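Local coordinates for protein NDP-rhamnosyltransferase (Saccharopolyspora spinosa, PDB 3TSA) that belongs to the two-domain glycosyltransferases of the GT-B fold, in which two Rossmann-like domains face each other across a cleft, at residues 223-227 against 228-232; 231-234 against 235-239; 180-184 against 185-189; 299-302 against 303-307; 344-347 against 348-352. All blocks are in the same frame, centred on the assembly; numbering follows the deposited sequence.

Interaction 1. Residues 223-227 against 228-232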
loop_
_atom_site.group_PDB
_atom_site.type_symbol
_atom_site.label_atom_id
_atom_site.label_comp_id
_atom_site.label_asym_id
_atom_site.label_seq_id
_atom_site.Cartn_x
_atom_site.Cartn_y
_atom_site.Cartn_z
ATOM N N ILE A 223 17.506 -0.542 18.656
ATOM C CA ILE A 223 16.885 -1.660 19.349
ATOM C C ILE A 223 15.476 -1.688 18.835
ATOM O O ILE A 223 14.727 -0.708 18.997
ATOM C CB ILE A 223 16.904 -1.466 20.905
ATOM C CG1 ILE A 223 18.339 -1.428 21.394
ATOM C CG2 ILE A 223 16.025 -2.561 21.563
ATOM C CD1 ILE A 223 18.373 -0.867 22.879
ATOM N N CYS A 224 15.128 -2.799 18.155
ATOM C CA CYS A 224 13.848 -2.903 17.469
ATOM C C CYS A 224 13.251 -4.283 17.764
ATOM O O CYS A 224 13.869 -5.357 17.426
ATOM C CB CYS A 224 14.076 -2.697 15.997
ATOM S SG CYS A 224 12.438 -2.700 15.144
ATOM N N MET A 225 12.157 -4.245 18.527
ATOM C CA MET A 225 11.397 -5.439 18.949
ATOM C C MET A 225 9.904 -5.168 18.673
ATOM O O MET A 225 9.418 -4.070 18.994
ATOM C CB MET A 225 11.674 -5.774 20.427
ATOM C CG MET A 225 13.069 -6.297 20.515
ATOM S SD MET A 225 13.534 -6.534 22.190
ATOM C CE MET A 225 15.333 -6.649 22.009
ATOM N N GLY A 226 9.223 -6.115 18.023
ATOM C CA GLY A 226 7.793 -5.940 17.675
ATOM C C GLY A 226 6.767 -6.282 18.764
ATOM O O GLY A 226 7.102 -6.762 19.857
ATOM N N ARG A 227 5.514 -5.974 18.473
ATOM C CA ARG A 227 4.439 -6.253 19.350
ATOM C C ARG A 227 4.356 -7.729 19.691
ATOM O O ARG A 227 4.170 -8.102 20.867
ATOM C CB ARG A 227 3.190 -5.799 18.605
ATOM C CG ARG A 227 1.899 -5.954 19.335
ATOM C CD ARG A 227 0.829 -5.214 18.571
ATOM N NE ARG A 227 0.884 -3.794 18.975
ATOM C CZ ARG A 227 0.715 -2.752 18.161
ATOM N NH1 ARG A 227 0.490 -2.958 16.883
ATOM N NH2 ARG A 227 0.792 -1.493 18.642
ATOM N N MET A 228 4.416 -8.598 18.683
ATOM C CA MET A 228 4.119 -10.024 19.039
ATOM C C MET A 228 5.178 -10.548 19.993
ATOM O O MET A 228 4.822 -11.227 20.932
ATOM C CB MET A 228 4.006 -10.995 17.843
ATOM C CG MET A 228 2.834 -10.872 16.897
ATOM S SD MET A 228 1.147 -11.123 17.481
ATOM C CE MET A 228 1.250 -12.828 18.129
ATOM N N VAL A 229 6.433 -10.264 19.695
ATOM C CA VAL A 229 7.541 -10.705 20.540
ATOM C C VAL A 229 7.397 -10.159 21.967
ATOM O O VAL A 229 7.384 -10.946 22.860
ATOM C CB VAL A 229 8.917 -10.370 19.943
ATOM C CG1 VAL A 229 10.044 -10.820 20.926
ATOM C CG2 VAL A 229 9.101 -11.129 18.601
ATOM N N LEU A 230 7.205 -8.856 22.147
ATOM C CA LEU A 230 7.100 -8.257 23.500
ATOM C C LEU A 230 5.844 -8.635 24.248
ATOM O O LEU A 230 5.860 -8.718 25.483
ATOM C CB LEU A 230 7.296 -6.716 23.478
ATOM C CG LEU A 230 8.643 -6.246 22.920
ATOM C CD1 LEU A 230 8.588 -4.716 22.769
ATOM C CD2 LEU A 230 9.745 -6.726 23.922
ATOM N N ASN A 231 4.737 -8.822 23.506
ATOM C CA ASN A 231 3.535 -9.434 24.094
ATOM C C ASN A 231 3.866 -10.780 24.707
ATOM O O ASN A 231 3.333 -11.165 25.744
ATOM C CB ASN A 231 2.389 -9.555 23.070
ATOM C CG ASN A 231 1.699 -8.209 22.842
ATOM O OD1 ASN A 231 2.024 -7.246 23.524
ATOM N ND2 ASN A 231 0.757 -8.141 21.873
ATOM N N ALA A 232 4.734 -11.519 24.036
ATOM C CA ALA A 232 5.054 -12.866 24.497
ATOM C C ALA A 232 6.074 -12.848 25.659
ATOM O O ALA A 232 5.933 -13.583 26.631
ATOM C CB ALA A 232 5.557 -13.739 23.308
#

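Interaction 2. Residues 231-234 against 235-239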
loop_
_atom_site.group_PDB
_atom_site.type_symbol
_atom_site.label_atom_id
_atom_site.label_comp_id
_atom_site.label_asym_id
_atom_site.label_seq_id
_atom_site.Cartn_x
_atom_site.Cartn_y
_atom_site.Cartn_z
ATOM N N ASN A 231 4.737 -8.822 23.506
ATOM C CA ASN A 231 3.535 -9.434 24.094
ATOM C C ASN A 231 3.866 -10.780 24.707
ATOM O O ASN A 231 3.333 -11.165 25.744
ATOM C CB ASN A 231 2.389 -9.555 23.070
ATOM C CG ASN A 231 1.699 -8.209 22.842
ATOM O OD1 ASN A 231 2.024 -7.246 23.524
ATOM N ND2 ASN A 231 0.757 -8.141 21.873
ATOM N N ALA A 232 4.734 -11.519 24.036
ATOM C CA ALA A 232 5.054 -12.866 24.497
ATOM C C ALA A 232 6.074 -12.848 25.659
ATOM O O ALA A 232 5.933 -13.583 26.631
ATOM C CB ALA A 232 5.557 -13.739 23.308
ATOM N N THR A 233 7.122 -12.036 25.511
ATOM C CA THR A 233 8.286 -12.039 26.388
ATOM C C THR A 233 8.119 -11.178 27.670
ATOM O O THR A 233 8.798 -11.435 28.664
ATOM C CB THR A 233 9.548 -11.515 25.660
ATOM O OG1 THR A 233 9.349 -10.157 25.224
ATOM C CG2 THR A 233 9.970 -12.434 24.463
ATOM N N GLY A 234 7.292 -10.155 27.609
ATOM C CA GLY A 234 7.359 -9.126 28.641
ATOM C C GLY A 234 8.545 -8.203 28.384
ATOM O O GLY A 234 9.205 -8.312 27.329
ATOM N N PRO A 235 8.855 -7.308 29.347
ATOM C CA PRO A 235 9.854 -6.270 29.090
ATOM C C PRO A 235 11.290 -6.795 29.008
ATOM O O PRO A 235 12.191 -6.064 28.528
ATOM C CB PRO A 235 9.727 -5.318 30.269
ATOM C CG PRO A 235 8.583 -5.865 31.120
ATOM C CD PRO A 235 8.027 -7.091 30.557
ATOM N N ALA A 236 11.566 -7.996 29.519
ATOM C CA ALA A 236 12.975 -8.374 29.768
ATOM C C ALA A 236 13.953 -8.180 28.605
ATOM O O ALA A 236 14.986 -7.582 28.842
ATOM C CB ALA A 236 13.120 -9.812 30.353
ATOM N N PRO A 237 13.640 -8.619 27.369
ATOM C CA PRO A 237 14.637 -8.459 26.273
ATOM C C PRO A 237 14.883 -6.977 25.897
ATOM O O PRO A 237 16.042 -6.564 25.678
ATOM C CB PRO A 237 14.085 -9.322 25.144
ATOM C CG PRO A 237 12.642 -9.348 25.383
ATOM C CD PRO A 237 12.468 -9.389 26.903
ATOM N N LEU A 238 13.844 -6.163 26.068
ATOM C CA LEU A 238 13.952 -4.724 25.805
ATOM C C LEU A 238 14.790 -4.086 26.902
ATOM O O LEU A 238 15.720 -3.322 26.619
ATOM C CB LEU A 238 12.581 -4.073 25.760
ATOM C CG LEU A 238 12.463 -2.593 25.359
ATOM C CD1 LEU A 238 13.052 -2.307 23.946
ATOM C CD2 LEU A 238 10.994 -2.102 25.497
ATOM N N LEU A 239 14.500 -4.419 28.153
ATOM C CA LEU A 239 15.240 -3.758 29.241
ATOM C C LEU A 239 16.691 -4.168 29.123
ATOM O O LEU A 239 17.612 -3.332 29.365
ATOM C CB LEU A 239 14.666 -4.263 30.581
ATOM C CG LEU A 239 13.254 -3.740 30.858
ATOM C CD1 LEU A 239 12.628 -4.381 32.152
ATOM C CD2 LEU A 239 13.283 -2.181 30.899
HETATM O O HOH W 1 10.033 -10.155 30.810
#

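Interaction 3. Residues 180-184 against 185-189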
loop_
_atom_site.group_PDB
_atom_site.type_symbol
_atom_site.label_atom_id
_atom_site.label_comp_id
_atom_site.label_asym_id
_atom_site.label_seq_id
_atom_site.Cartn_x
_atom_site.Cartn_y
_atom_site.Cartn_z
ATOM N N ASP A 180 10.480 -17.850 -1.580
ATOM C CA ASP A 180 11.380 -17.779 -0.420
ATOM C C ASP A 180 12.233 -16.507 -0.500
ATOM O O ASP A 180 13.155 -16.415 -1.359
ATOM C CB ASP A 180 12.293 -19.079 -0.476
ATOM C CG ASP A 180 13.088 -19.241 0.756
ATOM O OD1 ASP A 180 13.092 -18.307 1.604
ATOM O OD2 ASP A 180 13.723 -20.342 0.898
ATOM N N PRO A 181 12.030 -15.536 0.451
ATOM C CA PRO A 181 12.849 -14.351 0.482
ATOM C C PRO A 181 14.103 -14.505 1.403
ATOM O O PRO A 181 14.915 -13.589 1.522
ATOM C CB PRO A 181 11.894 -13.317 1.088
ATOM C CG PRO A 181 11.111 -14.133 2.198
ATOM C CD PRO A 181 10.924 -15.533 1.446
ATOM N N CYS A 182 14.242 -15.658 2.069
ATOM C CA CYS A 182 15.427 -15.830 2.890
ATOM C C CYS A 182 16.757 -15.951 2.102
ATOM O O CYS A 182 16.822 -16.673 1.117
ATOM C CB CYS A 182 15.214 -17.135 3.727
ATOM S SG CYS A 182 16.497 -17.389 4.996
ATOM N N PRO A 183 17.800 -15.213 2.509
ATOM C CA PRO A 183 19.109 -15.402 1.914
ATOM C C PRO A 183 19.412 -16.923 1.899
ATOM O O PRO A 183 19.289 -17.579 2.922
ATOM C CB PRO A 183 20.019 -14.601 2.865
ATOM C CG PRO A 183 19.108 -13.510 3.413
ATOM C CD PRO A 183 17.807 -14.210 3.608
ATOM N N PRO A 184 19.721 -17.561 0.720
ATOM C CA PRO A 184 19.838 -19.038 0.733
ATOM C C PRO A 184 20.859 -19.570 1.713
ATOM O O PRO A 184 20.661 -20.665 2.238
ATOM C CB PRO A 184 20.282 -19.367 -0.696
ATOM C CG PRO A 184 19.454 -18.282 -1.512
ATOM C CD PRO A 184 19.591 -16.990 -0.647
ATOM N N SER A 185 21.944 -18.817 1.976
ATOM C CA SER A 185 23.005 -19.345 2.892
ATOM C C SER A 185 22.430 -19.446 4.300
ATOM O O SER A 185 23.004 -20.173 5.114
ATOM C CB SER A 185 24.272 -18.459 2.929
ATOM O OG SER A 185 23.935 -17.181 3.486
ATOM N N LEU A 186 21.346 -18.714 4.609
ATOM C CA LEU A 186 20.768 -18.764 5.999
ATOM C C LEU A 186 19.566 -19.665 6.127
ATOM O O LEU A 186 19.065 -19.850 7.245
ATOM C CB LEU A 186 20.294 -17.359 6.434
ATOM C CG LEU A 186 21.399 -16.288 6.342
ATOM C CD1 LEU A 186 20.753 -14.962 6.643
ATOM C CD2 LEU A 186 22.561 -16.577 7.347
ATOM N N GLN A 187 19.068 -20.277 5.045
ATOM C CA GLN A 187 17.815 -21.000 5.178
ATOM C C GLN A 187 18.056 -22.338 5.862
ATOM O O GLN A 187 19.137 -22.917 5.713
ATOM C CB GLN A 187 17.210 -21.134 3.749
ATOM C CG GLN A 187 15.778 -21.860 3.682
ATOM C CD GLN A 187 14.800 -21.128 4.548
ATOM O OE1 GLN A 187 14.726 -21.407 5.734
ATOM N NE2 GLN A 187 14.032 -20.234 3.976
ATOM N N ALA A 188 17.093 -22.836 6.674
ATOM C CA ALA A 188 17.188 -24.115 7.328
ATOM C C ALA A 188 17.505 -25.215 6.299
ATOM O O ALA A 188 16.899 -25.273 5.182
ATOM C CB ALA A 188 15.849 -24.430 8.061
ATOM N N SER A 189 18.461 -26.064 6.681
ATOM C CA SER A 189 18.910 -27.080 5.730
ATOM C C SER A 189 17.806 -27.996 5.259
ATOM O O SER A 189 17.868 -28.483 4.134
ATOM C CB SER A 189 20.090 -27.891 6.306
ATOM O OG SER A 189 19.765 -28.483 7.552
#

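Interaction 4. Residues 299-302 against 303-307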
loop_
_atom_site.group_PDB
_atom_site.type_symbol
_atom_site.label_atom_id
_atom_site.label_comp_id
_atom_site.label_asym_id
_atom_site.label_seq_id
_atom_site.Cartn_x
_atom_site.Cartn_y
_atom_site.Cartn_z
ATOM N N ALA A 299 14.993 -8.020 10.883
ATOM C CA ALA A 299 16.321 -8.633 10.557
ATOM C C ALA A 299 16.630 -8.579 9.064
ATOM O O ALA A 299 17.778 -8.311 8.682
ATOM C CB ALA A 299 16.374 -10.072 11.081
ATOM N N PHE A 300 15.639 -8.860 8.214
ATOM C CA PHE A 300 15.900 -8.838 6.797
ATOM C C PHE A 300 16.097 -7.392 6.319
ATOM O O PHE A 300 16.847 -7.157 5.367
ATOM C CB PHE A 300 14.773 -9.545 6.011
ATOM C CG PHE A 300 14.821 -11.042 6.070
ATOM C CD1 PHE A 300 15.668 -11.761 6.938
ATOM C CD2 PHE A 300 13.975 -11.744 5.260
ATOM C CE1 PHE A 300 15.655 -13.225 6.936
ATOM C CE2 PHE A 300 14.007 -13.138 5.214
ATOM C CZ PHE A 300 14.818 -13.872 6.097
ATOM N N THR A 301 15.464 -6.414 6.986
ATOM C CA THR A 301 15.680 -5.024 6.595
ATOM C C THR A 301 17.118 -4.672 6.941
ATOM O O THR A 301 17.819 -4.065 6.127
ATOM C CB THR A 301 14.709 -4.076 7.297
ATOM O OG1 THR A 301 13.390 -4.323 6.814
ATOM C CG2 THR A 301 15.052 -2.627 7.077
ATOM N N ALA A 302 17.556 -5.029 8.177
ATOM C CA ALA A 302 18.928 -4.804 8.561
ATOM C C ALA A 302 19.878 -5.507 7.540
ATOM O O ALA A 302 20.835 -4.866 7.059
ATOM C CB ALA A 302 19.206 -5.253 10.007
ATOM N N THR A 303 19.597 -6.769 7.227
ATOM C CA THR A 303 20.539 -7.597 6.423
ATOM C C THR A 303 20.600 -6.986 4.998
ATOM O O THR A 303 21.702 -6.742 4.462
ATOM C CB THR A 303 20.065 -9.033 6.409
ATOM O OG1 THR A 303 20.247 -9.500 7.728
ATOM C CG2 THR A 303 20.977 -9.889 5.505
ATOM N N ARG A 304 19.434 -6.619 4.472
ATOM C CA ARG A 304 19.345 -5.932 3.147
ATOM C C ARG A 304 20.240 -4.688 3.048
ATOM O O ARG A 304 20.886 -4.418 2.009
ATOM C CB ARG A 304 17.857 -5.640 2.783
ATOM C CG ARG A 304 17.684 -4.830 1.520
ATOM C CD ARG A 304 18.257 -5.473 0.244
ATOM N NE ARG A 304 18.102 -4.546 -0.887
ATOM C CZ ARG A 304 18.976 -3.598 -1.216
ATOM N NH1 ARG A 304 20.112 -3.436 -0.523
ATOM N NH2 ARG A 304 18.703 -2.803 -2.261
ATOM N N LEU A 305 20.333 -3.931 4.147
ATOM C CA LEU A 305 21.039 -2.691 4.201
ATOM C C LEU A 305 22.518 -2.862 4.665
ATOM O O LEU A 305 23.243 -1.880 4.879
ATOM C CB LEU A 305 20.227 -1.710 5.087
ATOM C CG LEU A 305 18.875 -1.194 4.603
ATOM C CD1 LEU A 305 18.276 -0.256 5.683
ATOM C CD2 LEU A 305 19.151 -0.499 3.266
ATOM N N GLY A 306 22.931 -4.095 4.920
ATOM C CA GLY A 306 24.324 -4.466 5.284
ATOM C C GLY A 306 24.648 -4.107 6.750
ATOM O O GLY A 306 25.800 -3.878 7.076
ATOM N N ILE A 307 23.634 -4.126 7.622
ATOM C CA ILE A 307 23.778 -3.707 9.030
ATOM C C ILE A 307 23.825 -4.978 9.917
ATOM O O ILE A 307 22.898 -5.780 9.915
ATOM C CB ILE A 307 22.616 -2.852 9.461
ATOM C CG1 ILE A 307 22.344 -1.624 8.551
ATOM C CG2 ILE A 307 22.854 -2.329 10.933
ATOM C CD1 ILE A 307 23.562 -0.781 8.336
#

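Interaction 5. Residues 344-347 against 348-352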
loop_
_atom_site.group_PDB
_atom_site.type_symbol
_atom_site.label_atom_id
_atom_site.label_comp_id
_atom_site.label_asym_id
_atom_site.label_seq_id
_atom_site.Cartn_x
_atom_site.Cartn_y
_atom_site.Cartn_z
ATOM N N GLU A 344 27.183 -8.285 31.330
ATOM C CA GLU A 344 28.554 -8.110 30.831
ATOM C C GLU A 344 28.815 -8.654 29.415
ATOM O O GLU A 344 29.497 -8.008 28.550
ATOM C CB GLU A 344 29.528 -8.745 31.859
ATOM C CG GLU A 344 31.031 -8.680 31.459
ATOM C CD GLU A 344 31.966 -9.380 32.488
ATOM O OE1 GLU A 344 32.138 -10.637 32.437
ATOM O OE2 GLU A 344 32.523 -8.659 33.337
ATOM N N GLN A 345 28.338 -9.862 29.174
ATOM C CA GLN A 345 28.504 -10.531 27.889
ATOM C C GLN A 345 27.760 -9.732 26.782
ATOM O O GLN A 345 28.278 -9.568 25.665
ATOM C CB GLN A 345 27.975 -11.981 27.986
ATOM C CG GLN A 345 27.866 -12.678 26.592
ATOM C CD GLN A 345 27.343 -14.157 26.702
ATOM O OE1 GLN A 345 27.284 -14.763 27.805
ATOM N NE2 GLN A 345 26.985 -14.717 25.565
ATOM N N PHE A 346 26.569 -9.240 27.133
ATOM C CA PHE A 346 25.717 -8.459 26.196
ATOM C C PHE A 346 26.449 -7.171 25.786
ATOM O O PHE A 346 26.624 -6.873 24.576
ATOM C CB PHE A 346 24.388 -8.219 26.884
ATOM C CG PHE A 346 23.226 -7.810 25.989
ATOM C CD1 PHE A 346 23.438 -7.171 24.760
ATOM C CD2 PHE A 346 21.910 -8.105 26.391
ATOM C CE1 PHE A 346 22.347 -6.823 23.980
ATOM C CE2 PHE A 346 20.804 -7.746 25.623
ATOM C CZ PHE A 346 21.034 -7.094 24.370
ATOM N N THR A 347 26.941 -6.440 26.805
ATOM C CA THR A 347 27.719 -5.221 26.565
ATOM C C THR A 347 28.958 -5.522 25.737
ATOM O O THR A 347 29.248 -4.769 24.771
ATOM C CB THR A 347 28.113 -4.633 27.976
ATOM O OG1 THR A 347 26.866 -4.241 28.582
ATOM C CG2 THR A 347 28.883 -3.401 27.770
ATOM N N ASP A 348 29.673 -6.598 26.087
ATOM C CA ASP A 348 30.912 -6.931 25.402
ATOM C C ASP A 348 30.591 -7.266 23.916
ATOM O O ASP A 348 31.382 -6.913 23.001
ATOM C CB ASP A 348 31.641 -8.116 26.096
ATOM C CG ASP A 348 32.369 -7.702 27.356
ATOM O OD1 ASP A 348 32.449 -6.538 27.652
ATOM O OD2 ASP A 348 32.837 -8.594 28.087
ATOM N N SER A 349 29.411 -7.827 23.686
ATOM C CA SER A 349 29.021 -8.226 22.310
ATOM C C SER A 349 28.792 -6.977 21.459
ATOM O O SER A 349 29.147 -6.924 20.276
ATOM C CB SER A 349 27.740 -9.046 22.320
ATOM O OG SER A 349 27.972 -10.313 22.874
ATOM N N ILE A 350 28.132 -6.000 22.026
ATOM C CA ILE A 350 27.936 -4.742 21.315
ATOM C C ILE A 350 29.257 -4.095 20.977
ATOM O O ILE A 350 29.496 -3.728 19.817
ATOM C CB ILE A 350 27.097 -3.730 22.165
ATOM C CG1 ILE A 350 25.667 -4.291 22.371
ATOM C CG2 ILE A 350 27.024 -2.359 21.399
ATOM C CD1 ILE A 350 24.790 -3.456 23.354
ATOM N N ALA A 351 30.140 -3.997 21.968
ATOM C CA ALA A 351 31.468 -3.429 21.749
ATOM C C ALA A 351 32.237 -4.191 20.668
ATOM O O ALA A 351 32.914 -3.558 19.874
ATOM C CB ALA A 351 32.304 -3.407 23.082
ATOM N N THR A 352 32.105 -5.518 20.583
ATOM C CA THR A 352 32.893 -6.326 19.692
ATOM C C THR A 352 32.447 -5.959 18.230
ATOM O O THR A 352 33.271 -5.823 17.353
ATOM C CB THR A 352 32.604 -7.802 19.926
ATOM O OG1 THR A 352 33.266 -8.196 21.150
ATOM C CG2 THR A 352 33.176 -8.606 18.810
#

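Interaction 1. Residues 223-227 against 228-232
M225 and L230 both carry CG beside the backbone N, with chi1 of -71° and -59°, and with these torsions the two side chains cross at about a right angle. They meet near the root of the methionine, M225 CB lying 4.0 Å from L230 CG. Farther out, M225 SD is 4.2 Å from L230 CD2, and the extended thioether leads away to P237 of helix 236-246. The leucine also leans over the carbonyl of G226, the N-cap residue, with L230 CG 3.5 Å from G226 O. That oxygen opens the helical ladder: it accepts from L230 N at 3.1 Å in a nearly straight bond (171° at the hydrogen). The next rung runs from N231 N to R227 O at 2.8 Å. The amide of N231 folds back along R227, the two side chains lying side by side and pointing the same way, with N231 ND2 3.5 Å from R227 CG. This is contact with a methylene; the guanidinium bends off at chi3 and its NH2 forms a salt bridge with E260. The turn therefore has two sides. M225 and L230 are buried, I223 just upstream packs on L238, A241 and V242, and the arginine and asparagine lie at the exposed surface. A strand ending in a short connection, with a glycine at the N-cap position of the helix that follows, is the beta-alpha turn of a Rossmann-like domain, here at the carboxyl end of inner strand 219-224 of the second GT-B sheet.

Interaction 2. Residues 231-234 against 235-239
The flat group of this turn is the trans peptide joining G234 to P235, whose carbonyl oxygen, G234 O, at its edge, approaches P237 CD to 3.5 Å. P237 itself is a puckered ring and meets T233 with CG and CD: T233 OG1 lies 3.4 Å from P237 CG, and T233 CB is 3.8 Å from the same carbon. The carbonyl oxygen of G234 and the threonine hydroxyl thus both rest against the CG-CD side of P237. T233 OG1 sits between its backbone N and carbonyl carbon (chi1 61°), which brings the hydroxyl down to the turn. There it is 2.8 Å from G234 O, with V229 O one helical turn back also in range. Across the two segments no direct hydrogen bond forms. A water bridges them instead, donating to T233 O at 2.8 Å and accepting from A236 N at 2.9 Å, thereby serving a carbonyl at the end of one helix and an N-H at the beginning of the next. G234 makes the break, leaving helical geometry with a positive phi of 77°. P235 and P237 have no N-H to offer, which suits them to the start of a helix, while P235 O already accepts from L239 N at 2.9 Å. The turn thus links helix 227-233 to helix 236-246. L238 packs on V257, and on the side of helix 227-233 A232 and T233 rest against Y315 and Q314.

Interaction 3. Residues 180-184 against 185-189
Q187 reaches back to D180 with CG anti to its backbone N (chi1 -178°) and a bend at chi2 (57°), while D180, its own CG anti to N, comes from the opposite direction. The amide and carboxylate planes are 42° apart. Q187 NE2 donates to D180 OD2 at 3.1 Å, on the syn side but somewhat out of the carboxylate plane, and a weak second bond goes to D180 OD1. OD1 is also met from above its plane by C182 N at 2.9 Å, an Asx turn that holds the carboxylate rotation. The glutamine is gripped at both ends, its OE1 accepting from A188 N at 2.9 Å. Around this pair D180 OD2 is in a salt bridge with R142, Q187 OE1 accepts from D146 N, Q187 NE2 also donates to G144 O, and a bound magnesium ion lies about 5 Å from the Q187 side chain. D180 ends strand 177-180 of the parallel sheet in the first Rossmann-like half of the GT-B fold, and the chain turns after it before strand 195-196. L186 N closes one turn on P183 O at 2.9 Å; Q187 N closes the next on P184 O at 3.3 Å, its donor well above the carbonyl plane. Inside the curve C182 CB comes within 3.3 Å of Q187 NE2, and C182 SG packs on L186 CB. L186 crosses P183 obliquely, L186 CD1 lying 3.9 Å from P183 CB. Beyond this pair L366 and I370 of helix 358-371 pack on L186 and P183 respectively, while S185 OG bonds E369.

Interaction 4. Residues 299-302 against 303-307
A Schellman motif ends helix 296-304 within a beta-alpha-beta unit, and A302 and I307 meet across it. I307 N reaches back to A302 O at 2.9 Å with a straight bond (167° at the hydrogen), its donor above the carbonyl plane. Inside that loop G306 N bonds T303 O at 3.0 Å. G306 permits the reversal with a positive phi of 76°. The apolar contact expected of the motif is present too: A302 CB lies 4.2 Å from I307 CB, where the chain leaving the helix folds back on its last turn. Upstream the ladder is regular, with T303 N to A299 O and R304 N to F300 O both 2.8 Å. At L305 it frays: L305 N is shared between T301 O, at 3.2 Å, and a weaker bond to A302 O. L305 also leans its CG to within 3.4 Å of T301 O. The hydroxyl of T303, set beside its backbone N by chi1 of -69°, points back along the helix, T303 OG1 lying 2.9 Å from A299 O; Q309 OE1 and Y321 OH are its other partners. T301 OG1 is fixed mainly by G297 O. F300 turns away from the turn and packs on P183 of the other half of the protein. The Schellman motif with its positive-phi glycine is a common helix C-terminus; here it closes the helix of a beta-alpha-beta crossover, strand 289-292, helix 296-304 and strand 309-311, in the second Rossmann-like domain of the GT-B fold.

Interaction 5. Residues 344-347 against 348-352
F346 and I350, one turn apart, pack together on the inner face of helix 343-354, an outer helix of the second Rossmann-like domain. The ends of the two side chains meet, F346 CD1 4.2 Å from I350 CD1. F346 has CG anti to its backbone N (chi1 -163°), which sends the ring down among A241 and A244 of helix 236-246, I291 and L310, while I350 rests on L289, I291 and L310 of the central strands. Beside them S349 is buried and bonded back into its own helix: its OG, turned beside the backbone N by chi1 of -70°, donates to Q345 O at 2.9 Å. S349 N reaches the same oxygen from the opposite face, also at 2.9 Å, so two bonds grip one carbonyl and the hydroxyl is satisfied within the helix. The outer face is looser and open to solvent. There E344 and D348 lie side by side, pointing the same way with carboxylate planes 9° apart. They meet as a methylene against an oxygen, E344 CG 3.8 Å from D348 OD2. The like-charged E344 OE1 and D348 OD2 stay 4.9 Å apart, and any repulsion between them is probably weakened by solvent. On this exposed side T352 also folds its hydroxyl back, T352 OG1 donating to D348 O at 2.9 Å from above the carbonyl plane.

Along the chain the order is interaction 3, then 1, 2, 4 and 5. Interactions 1 and 2 are consecutive, share N231 and A232 on helix 227-233, and touch through M225 and L230 against P237, their centres about 7 Å apart. Interactions 1, 4 and 5 are built on one six-stranded parallel sheet: 1 follows strand 219-224, 4 lies between strands 289-292 and 309-311, and 5 packs on those two, its centre about 20 Å from that of 4. Interaction 3 belongs to the other, seven-stranded sheet, yet F300 of interaction 4 also packs on P181 and C182, the centres of 3 and 4 being about 14 Å apart. The two halves of the GT-B fold thus meet directly there.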